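Local coordinates for Ctr9 protein (Myceliophthora thermophila, PDB 6AF0) that probably takes part in RNA polymerase II complex binding, through a long scaffold of helical tetratricopeptide-type repeats, at residues A[249-253]-A[268-273]; A[295-300]-A[315-319]. One frame throughout, in Å; residues are numbered along the deposited sequence.

Contact 1: residues A[249-253]-A[268-273]; sequences KIAWE and LLGLYY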
ATOM      1  N   LYS A 249      -3.533 -19.140 -35.228  1.00 53.57           N
ATOM      2  CA  LYS A 249      -2.342 -18.935 -36.060  1.00 58.84           C
ATOM      3  C   LYS A 249      -2.390 -19.802 -37.316  1.00 56.86           C
ATOM      4  O   LYS A 249      -2.165 -19.332 -38.445  1.00 49.72           O
ATOM      5  CB  LYS A 249      -1.102 -19.275 -35.238  1.00 57.40           C
ATOM      6  CG  LYS A 249       0.227 -19.120 -35.946  1.00 57.25           C
ATOM      7  CD  LYS A 249       1.266 -19.972 -35.242  1.00 60.88           C
ATOM      8  CE  LYS A 249       2.664 -19.617 -35.707  1.00 69.62           C
ATOM      9  NZ  LYS A 249       2.818 -19.640 -37.192  1.00 69.05           N
ATOM     10  N   ILE A 250      -2.692 -21.073 -37.095  1.00 55.53           N
ATOM     11  CA  ILE A 250      -2.828 -22.023 -38.196  1.00 57.93           C
ATOM     12  C   ILE A 250      -3.835 -21.496 -39.211  1.00 51.28           C
ATOM     13  O   ILE A 250      -3.530 -21.374 -40.369  1.00 60.18           O
ATOM     14  CB  ILE A 250      -3.298 -23.419 -37.727  1.00 57.27           C
ATOM     15  CG1 ILE A 250      -2.417 -23.994 -36.614  1.00 54.39           C
ATOM     16  CG2 ILE A 250      -3.343 -24.374 -38.898  1.00 53.98           C
ATOM     17  CD1 ILE A 250      -0.944 -24.004 -36.933  1.00 61.61           C
ATOM     18  N   ALA A 251      -5.020 -21.159 -38.748  1.00 51.93           N
ATOM     19  CA  ALA A 251      -6.111 -20.642 -39.607  1.00 55.60           C
ATOM     20  C   ALA A 251      -5.698 -19.430 -40.440  1.00 55.97           C
ATOM     21  O   ALA A 251      -5.828 -19.409 -41.653  1.00 58.57           O
ATOM     22  CB  ALA A 251      -7.344 -20.288 -38.761  1.00 51.92           C
ATOM     23  N   TRP A 252      -5.186 -18.414 -39.776  1.00 54.79           N
ATOM     24  CA  TRP A 252      -4.767 -17.226 -40.463  1.00 50.38           C
ATOM     25  C   TRP A 252      -3.567 -17.438 -41.385  1.00 53.81           C
ATOM     26  O   TRP A 252      -3.379 -16.729 -42.356  1.00 63.51           O
ATOM     27  CB  TRP A 252      -4.462 -16.175 -39.441  1.00 53.20           C
ATOM     28  CG  TRP A 252      -5.648 -15.796 -38.611  1.00 52.93           C
ATOM     29  CD1 TRP A 252      -6.968 -15.868 -38.968  1.00 51.62           C
ATOM     30  CD2 TRP A 252      -5.620 -15.225 -37.308  1.00 53.06           C
ATOM     31  NE1 TRP A 252      -7.758 -15.387 -37.960  1.00 51.26           N
ATOM     32  CE2 TRP A 252      -6.954 -14.989 -36.926  1.00 53.65           C
ATOM     33  CE3 TRP A 252      -4.598 -14.898 -36.421  1.00 53.80           C
ATOM     34  CZ2 TRP A 252      -7.286 -14.462 -35.696  1.00 53.45           C
ATOM     35  CZ3 TRP A 252      -4.932 -14.358 -35.196  1.00 56.01           C
ATOM     36  CH2 TRP A 252      -6.257 -14.157 -34.842  1.00 56.24           C
ATOM     37  N   GLU A 253      -2.734 -18.412 -41.100  1.00 59.52           N
ATOM     38  CA  GLU A 253      -1.684 -18.728 -42.053  1.00 62.92           C
ATOM     39  C   GLU A 253      -2.294 -19.375 -43.300  1.00 62.05           C
ATOM     40  O   GLU A 253      -1.832 -19.144 -44.429  1.00 64.85           O
ATOM     41  CB  GLU A 253      -0.632 -19.639 -41.421  1.00 64.86           C
ATOM     42  CG  GLU A 253       0.403 -18.883 -40.633  1.00 68.41           C
ATOM     43  CD  GLU A 253       1.323 -19.794 -39.873  1.00 85.13           C
ATOM     44  OE1 GLU A 253       0.912 -20.911 -39.458  1.00 92.18           O
ATOM     45  OE2 GLU A 253       2.472 -19.361 -39.664  1.00 99.09           O
ATOM     46  N   LEU A 268      -4.054  -9.931 -38.158  1.00 50.34           N
ATOM     47  CA  LEU A 268      -4.415 -10.891 -37.149  1.00 50.25           C
ATOM     48  C   LEU A 268      -3.216 -11.766 -36.772  1.00 50.41           C
ATOM     49  O   LEU A 268      -3.014 -12.066 -35.601  1.00 55.49           O
ATOM     50  CB  LEU A 268      -5.590 -11.728 -37.645  1.00 51.96           C
ATOM     51  CG  LEU A 268      -6.894 -10.967 -37.838  1.00 50.61           C
ATOM     52  CD1 LEU A 268      -7.978 -11.848 -38.448  1.00 57.23           C
ATOM     53  CD2 LEU A 268      -7.347 -10.440 -36.499  1.00 47.26           C
ATOM     54  N   LEU A 269      -2.411 -12.132 -37.767  1.00 50.88           N
ATOM     55  CA  LEU A 269      -1.197 -12.911 -37.554  1.00 52.20           C
ATOM     56  C   LEU A 269      -0.152 -12.104 -36.810  1.00 54.98           C
ATOM     57  O   LEU A 269       0.421 -12.597 -35.840  1.00 60.69           O
ATOM     58  CB  LEU A 269      -0.632 -13.396 -38.877  1.00 54.50           C
ATOM     59  CG  LEU A 269       0.325 -14.590 -38.861  1.00 52.98           C
ATOM     60  CD1 LEU A 269      -0.212 -15.787 -38.103  1.00 52.62           C
ATOM     61  CD2 LEU A 269       0.545 -14.970 -40.310  1.00 58.04           C
ATOM     62  N   GLY A 270       0.081 -10.865 -37.234  1.00 56.75           N
ATOM     63  CA  GLY A 270       0.878  -9.922 -36.431  1.00 60.41           C
ATOM     64  C   GLY A 270       0.397  -9.793 -34.981  1.00 60.67           C
ATOM     65  O   GLY A 270       1.190  -9.613 -34.057  1.00 64.59           O
ATOM     66  N   LEU A 271      -0.905  -9.901 -34.760  1.00 56.43           N
ATOM     67  CA  LEU A 271      -1.406  -9.789 -33.398  1.00 60.64           C
ATOM     68  C   LEU A 271      -1.115 -11.051 -32.627  1.00 57.91           C
ATOM     69  O   LEU A 271      -0.972 -11.029 -31.395  1.00 62.89           O
ATOM     70  CB  LEU A 271      -2.901  -9.455 -33.362  1.00 58.41           C
ATOM     71  CG  LEU A 271      -3.264  -8.111 -33.977  1.00 55.57           C
ATOM     72  CD1 LEU A 271      -4.766  -7.993 -33.914  1.00 58.37           C
ATOM     73  CD2 LEU A 271      -2.586  -6.925 -33.297  1.00 54.71           C
ATOM     74  N   TYR A 272      -1.056 -12.161 -33.352  1.00 58.66           N
ATOM     75  CA  TYR A 272      -0.728 -13.446 -32.738  1.00 57.08           C
ATOM     76  C   TYR A 272       0.704 -13.376 -32.220  1.00 55.66           C
ATOM     77  O   TYR A 272       0.992 -13.711 -31.060  1.00 53.99           O
ATOM     78  CB  TYR A 272      -0.881 -14.596 -33.726  1.00 52.73           C
ATOM     79  CG  TYR A 272      -0.223 -15.845 -33.195  1.00 55.95           C
ATOM     80  CD1 TYR A 272      -0.908 -16.703 -32.363  1.00 55.07           C
ATOM     81  CD2 TYR A 272       1.099 -16.149 -33.493  1.00 54.15           C
ATOM     82  CE1 TYR A 272      -0.306 -17.830 -31.858  1.00 53.87           C
ATOM     83  CE2 TYR A 272       1.703 -17.272 -32.969  1.00 52.64           C
ATOM     84  CZ  TYR A 272       0.994 -18.089 -32.140  1.00 53.46           C
ATOM     85  OH  TYR A 272       1.562 -19.218 -31.620  1.00 66.50           O
ATOM     86  N   TYR A 273       1.588 -12.919 -33.093  1.00 56.36           N
ATOM     87  CA  TYR A 273       2.992 -12.824 -32.757  1.00 60.62           C
ATOM     88  C   TYR A 273       3.206 -11.792 -31.683  1.00 57.92           C
ATOM     89  O   TYR A 273       4.063 -11.987 -30.856  1.00 62.41           O
ATOM     90  CB  TYR A 273       3.846 -12.506 -33.995  1.00 61.63           C
ATOM     91  CG  TYR A 273       4.052 -13.700 -34.878  1.00 64.75           C
ATOM     92  CD1 TYR A 273       4.884 -14.743 -34.494  1.00 64.43           C
ATOM     93  CD2 TYR A 273       3.395 -13.797 -36.085  1.00 68.07           C
ATOM     94  CE1 TYR A 273       5.052 -15.842 -35.308  1.00 71.76           C
ATOM     95  CE2 TYR A 273       3.548 -14.893 -36.894  1.00 70.90           C
ATOM     96  CZ  TYR A 273       4.380 -15.911 -36.507  1.00 73.50           C
ATOM     97  OH  TYR A 273       4.542 -16.994 -37.330  1.00 78.97           O
TER
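Lys249 lays its chain over one face of the Tyr272 ring, with CB of Lys249 3.8 Å from the ring centroid and only 10° off the normal, a CH-pi contact. CG sits anti to the backbone N (chi1 180°), and the nearly extended chain carries CD along to CE2 of Tyr272. A bend at the last torsion then turns the amine, and NZ of Lys249 donates a hydrogen bond to OH of Tyr273 at 3.2 Å. A lysine suits this place because its methylenes cover an aromatic face while its charge reaches past it.

Leu268 comes up nearly square to Trp252, whose broad apolar face suits a buried leucine. CB of Leu268 stands over the six-membered ring of Trp252, 3.4 Å from its centroid, while CD1 of Leu268 reaches NE1 and CE2. CD1 of Leu269 rests against CG of both Lys249 and Glu253. The two segments run nearly antiparallel, 149° between their directions, as in the helical hairpins of tetratricopeptide-type repeats.

Tyr272 OH is hydrogen-bonded to Asp246, one turn before Lys249. NZ of Lys249 also forms a salt bridge with OE2 of Glu253, so its charge is probably balanced there while indole and leucines supply the apolar side.

Contact 2: residues A[295-300]-A[315-319]; sequences MTEYTQ and TFAGY
Met295 meets Tyr319 where two segments, nearly antiparallel with 153° between their directions, pack as a helical hairpin of the alpha-solenoid. The Met295 chain bends at chi2 (-63°), which brings SD of Met295 to 3.7 Å from CB of Tyr319 and close to the Thr315 backbone; CB and CG lie alongside CD1 of the same ring. SD of Met295 stands oblique to the Tyr319 ring, 5.4 Å from its centroid, a Met-aromatic contact that a flexible, polarisable thioether readily makes. The carbonyl O of Met295, meanwhile, accepts the backbone N-H of Gln300 in a wider pi-type turn, and CE1 of Phe316 approaches it.

One turn on, Thr299 and Phe316 lie alongside each other, pointing opposite ways. Threonine suits this place: its hydroxyl bonds to the carbonyl of Ala294 while CG2 of Thr299 lies 3.7 Å from CD1 of Phe316. The flat phenylalanine ring suits its own, reaching this methyl and packing edge-to-face with Phe320. With an alanine in place of Phe316 the methyl of Thr299 would probably face a gap and Phe320 lose its aromatic partner. CD2 of Tyr319 lies 3.5 Å above the plane of the Phe316 ring, toward its rim.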
ATOM      1  N   MET A 295       5.218  -6.973 -36.111  1.00 77.18           N
ATOM      2  CA  MET A 295       5.048  -5.577 -36.535  1.00 82.54           C
ATOM      3  C   MET A 295       5.499  -5.248 -37.946  1.00 80.36           C
ATOM      4  O   MET A 295       4.759  -4.610 -38.714  1.00 77.15           O
ATOM      5  CB  MET A 295       5.849  -4.655 -35.610  1.00 78.97           C
ATOM      6  CG  MET A 295       5.302  -4.590 -34.207  1.00 75.54           C
ATOM      7  SD  MET A 295       3.648  -3.888 -34.261  1.00 71.59           S
ATOM      8  CE  MET A 295       3.228  -4.136 -32.543  1.00 83.99           C
ATOM      9  N   THR A 296       6.738  -5.611 -38.271  1.00 82.58           N
ATOM     10  CA  THR A 296       7.303  -5.209 -39.573  1.00 91.41           C
ATOM     11  C   THR A 296       6.737  -5.991 -40.740  1.00 90.79           C
ATOM     12  O   THR A 296       6.357  -5.418 -41.761  1.00102.12           O
ATOM     13  CB  THR A 296       8.800  -5.450 -39.702  1.00 88.83           C
ATOM     14  OG1 THR A 296       9.496  -4.759 -38.670  1.00 86.74           O
ATOM     15  CG2 THR A 296       9.252  -4.931 -41.048  1.00 92.84           C
ATOM     16  N   GLU A 297       6.758  -7.310 -40.599  1.00 76.96           N
ATOM     17  CA  GLU A 297       6.295  -8.180 -41.634  1.00 72.73           C
ATOM     18  C   GLU A 297       4.814  -7.989 -41.795  1.00 75.44           C
ATOM     19  O   GLU A 297       4.352  -7.469 -42.817  1.00 85.59           O
ATOM     20  CB  GLU A 297       6.570  -9.625 -41.270  1.00 72.38           C
ATOM     21  CG  GLU A 297       6.534 -10.579 -42.446  1.00 79.19           C
ATOM     22  CD  GLU A 297       7.058 -11.959 -42.084  1.00 84.68           C
ATOM     23  OE1 GLU A 297       7.882 -12.052 -41.151  1.00 87.47           O
ATOM     24  OE2 GLU A 297       6.668 -12.957 -42.731  1.00 94.38           O
ATOM     25  N   TYR A 298       4.073  -8.371 -40.766  1.00 64.86           N
ATOM     26  CA  TYR A 298       2.663  -8.607 -40.948  1.00 63.55           C
ATOM     27  C   TYR A 298       1.823  -7.358 -40.893  1.00 61.17           C
ATOM     28  O   TYR A 298       0.769  -7.291 -41.496  1.00 67.43           O
ATOM     29  CB  TYR A 298       2.186  -9.628 -39.936  1.00 66.14           C
ATOM     30  CG  TYR A 298       2.671 -10.992 -40.278  1.00 64.38           C
ATOM     31  CD1 TYR A 298       2.492 -11.494 -41.553  1.00 59.58           C
ATOM     32  CD2 TYR A 298       3.307 -11.790 -39.340  1.00 66.92           C
ATOM     33  CE1 TYR A 298       2.934 -12.744 -41.902  1.00 56.74           C
ATOM     34  CE2 TYR A 298       3.736 -13.062 -39.676  1.00 62.05           C
ATOM     35  CZ  TYR A 298       3.559 -13.524 -40.963  1.00 60.22           C
ATOM     36  OH  TYR A 298       4.012 -14.784 -41.290  1.00 64.22           O
ATOM     37  N   THR A 299       2.291  -6.358 -40.183  1.00 57.99           N
ATOM     38  CA  THR A 299       1.486  -5.195 -39.992  1.00 59.80           C
ATOM     39  C   THR A 299       1.820  -4.200 -41.060  1.00 63.90           C
ATOM     40  O   THR A 299       0.945  -3.512 -41.571  1.00 65.17           O
ATOM     41  CB  THR A 299       1.710  -4.584 -38.604  1.00 63.80           C
ATOM     42  OG1 THR A 299       1.649  -5.611 -37.586  1.00 54.15           O
ATOM     43  CG2 THR A 299       0.673  -3.517 -38.339  1.00 63.46           C
ATOM     44  N   GLN A 300       3.100  -4.104 -41.387  1.00 71.14           N
ATOM     45  CA  GLN A 300       3.492  -3.268 -42.499  1.00 77.93           C
ATOM     46  C   GLN A 300       2.858  -3.808 -43.777  1.00 74.15           C
ATOM     47  O   GLN A 300       2.299  -3.037 -44.551  1.00 72.38           O
ATOM     48  CB  GLN A 300       5.015  -3.195 -42.612  1.00 79.95           C
ATOM     49  CG  GLN A 300       5.487  -2.345 -43.773  1.00 85.75           C
ATOM     50  CD  GLN A 300       6.615  -1.438 -43.384  1.00 79.67           C
ATOM     51  OE1 GLN A 300       7.645  -1.898 -42.899  1.00 76.96           O
ATOM     52  NE2 GLN A 300       6.427  -0.140 -43.591  1.00 79.91           N
ATOM     53  N   THR A 315      -2.418  -0.613 -34.456  1.00 63.31           N
ATOM     54  CA  THR A 315      -1.309  -1.515 -34.153  1.00 58.61           C
ATOM     55  C   THR A 315       0.027  -0.910 -34.544  1.00 54.94           C
ATOM     56  O   THR A 315       0.977  -0.975 -33.772  1.00 55.04           O
ATOM     57  CB  THR A 315      -1.504  -2.880 -34.842  1.00 57.13           C
ATOM     58  OG1 THR A 315      -2.848  -3.315 -34.644  1.00 55.83           O
ATOM     59  CG2 THR A 315      -0.593  -3.941 -34.255  1.00 58.74           C
ATOM     60  N   PHE A 316       0.083  -0.307 -35.724  1.00 58.12           N
ATOM     61  CA  PHE A 316       1.333   0.283 -36.215  1.00 69.53           C
ATOM     62  C   PHE A 316       1.646   1.596 -35.499  1.00 73.53           C
ATOM     63  O   PHE A 316       2.809   1.970 -35.342  1.00 84.26           O
ATOM     64  CB  PHE A 316       1.350   0.438 -37.753  1.00 69.80           C
ATOM     65  CG  PHE A 316       2.692   0.084 -38.385  1.00 80.23           C
ATOM     66  CD1 PHE A 316       3.387  -1.065 -37.990  1.00 86.98           C
ATOM     67  CD2 PHE A 316       3.265   0.888 -39.360  1.00 75.98           C
ATOM     68  CE1 PHE A 316       4.621  -1.382 -38.543  1.00 87.51           C
ATOM     69  CE2 PHE A 316       4.493   0.567 -39.913  1.00 75.00           C
ATOM     70  CZ  PHE A 316       5.171  -0.562 -39.503  1.00 79.05           C
ATOM     71  N   ALA A 317       0.609   2.267 -35.026  1.00 73.24           N
ATOM     72  CA  ALA A 317       0.780   3.419 -34.172  1.00 70.22           C
ATOM     73  C   ALA A 317       1.441   3.007 -32.843  1.00 67.27           C
ATOM     74  O   ALA A 317       2.327   3.677 -32.337  1.00 71.26           O
ATOM     75  CB  ALA A 317      -0.564   4.073 -33.929  1.00 73.68           C
ATOM     76  N   GLY A 318       1.025   1.884 -32.289  1.00 64.38           N
ATOM     77  CA  GLY A 318       1.677   1.362 -31.097  1.00 63.41           C
ATOM     78  C   GLY A 318       3.136   1.036 -31.381  1.00 67.79           C
ATOM     79  O   GLY A 318       4.000   1.209 -30.534  1.00 72.38           O
ATOM     80  N   TYR A 319       3.416   0.535 -32.572  1.00 68.34           N
ATOM     81  CA  TYR A 319       4.778   0.185 -32.918  1.00 72.44           C
ATOM     82  C   TYR A 319       5.648   1.411 -32.836  1.00 75.09           C
ATOM     83  O   TYR A 319       6.669   1.399 -32.136  1.00 70.89           O
ATOM     84  CB  TYR A 319       4.839  -0.388 -34.326  1.00 76.04           C
ATOM     85  CG  TYR A 319       6.208  -0.363 -34.995  1.00 74.27           C
ATOM     86  CD1 TYR A 319       7.255  -1.174 -34.538  1.00 69.42           C
ATOM     87  CD2 TYR A 319       6.437   0.446 -36.106  1.00 68.92           C
ATOM     88  CE1 TYR A 319       8.489  -1.164 -35.162  1.00 66.27           C
ATOM     89  CE2 TYR A 319       7.664   0.460 -36.735  1.00 70.06           C
ATOM     90  CZ  TYR A 319       8.690  -0.350 -36.273  1.00 69.58           C
ATOM     91  OH  TYR A 319       9.918  -0.322 -36.938  1.00 69.37           O
TER

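In the fold
Contacts 1 and 2 are successive antiparallel helix pairs, each joining neighbours in the chain, their centres 13 Å apart. Both are partly buried: in each, three touching residues are buried and the rest partly exposed. They touch through helices 263-279 and 285-305: Tyr298 packs on Leu269 and Tyr273, with CZ of Tyr298 3.4 Å from CD2 of Leu269, while Leu271 reaches Thr315 on helix 310-322. Contact 1 pairs a buried apolar side, where another protein chain packs on Leu268, with a charged and phenolic rim. No other protein chain of the assembly touches the segments of contact 2, which relies on sulfur, methyl and aromatic groups and meets helix 326-338 through Phe316.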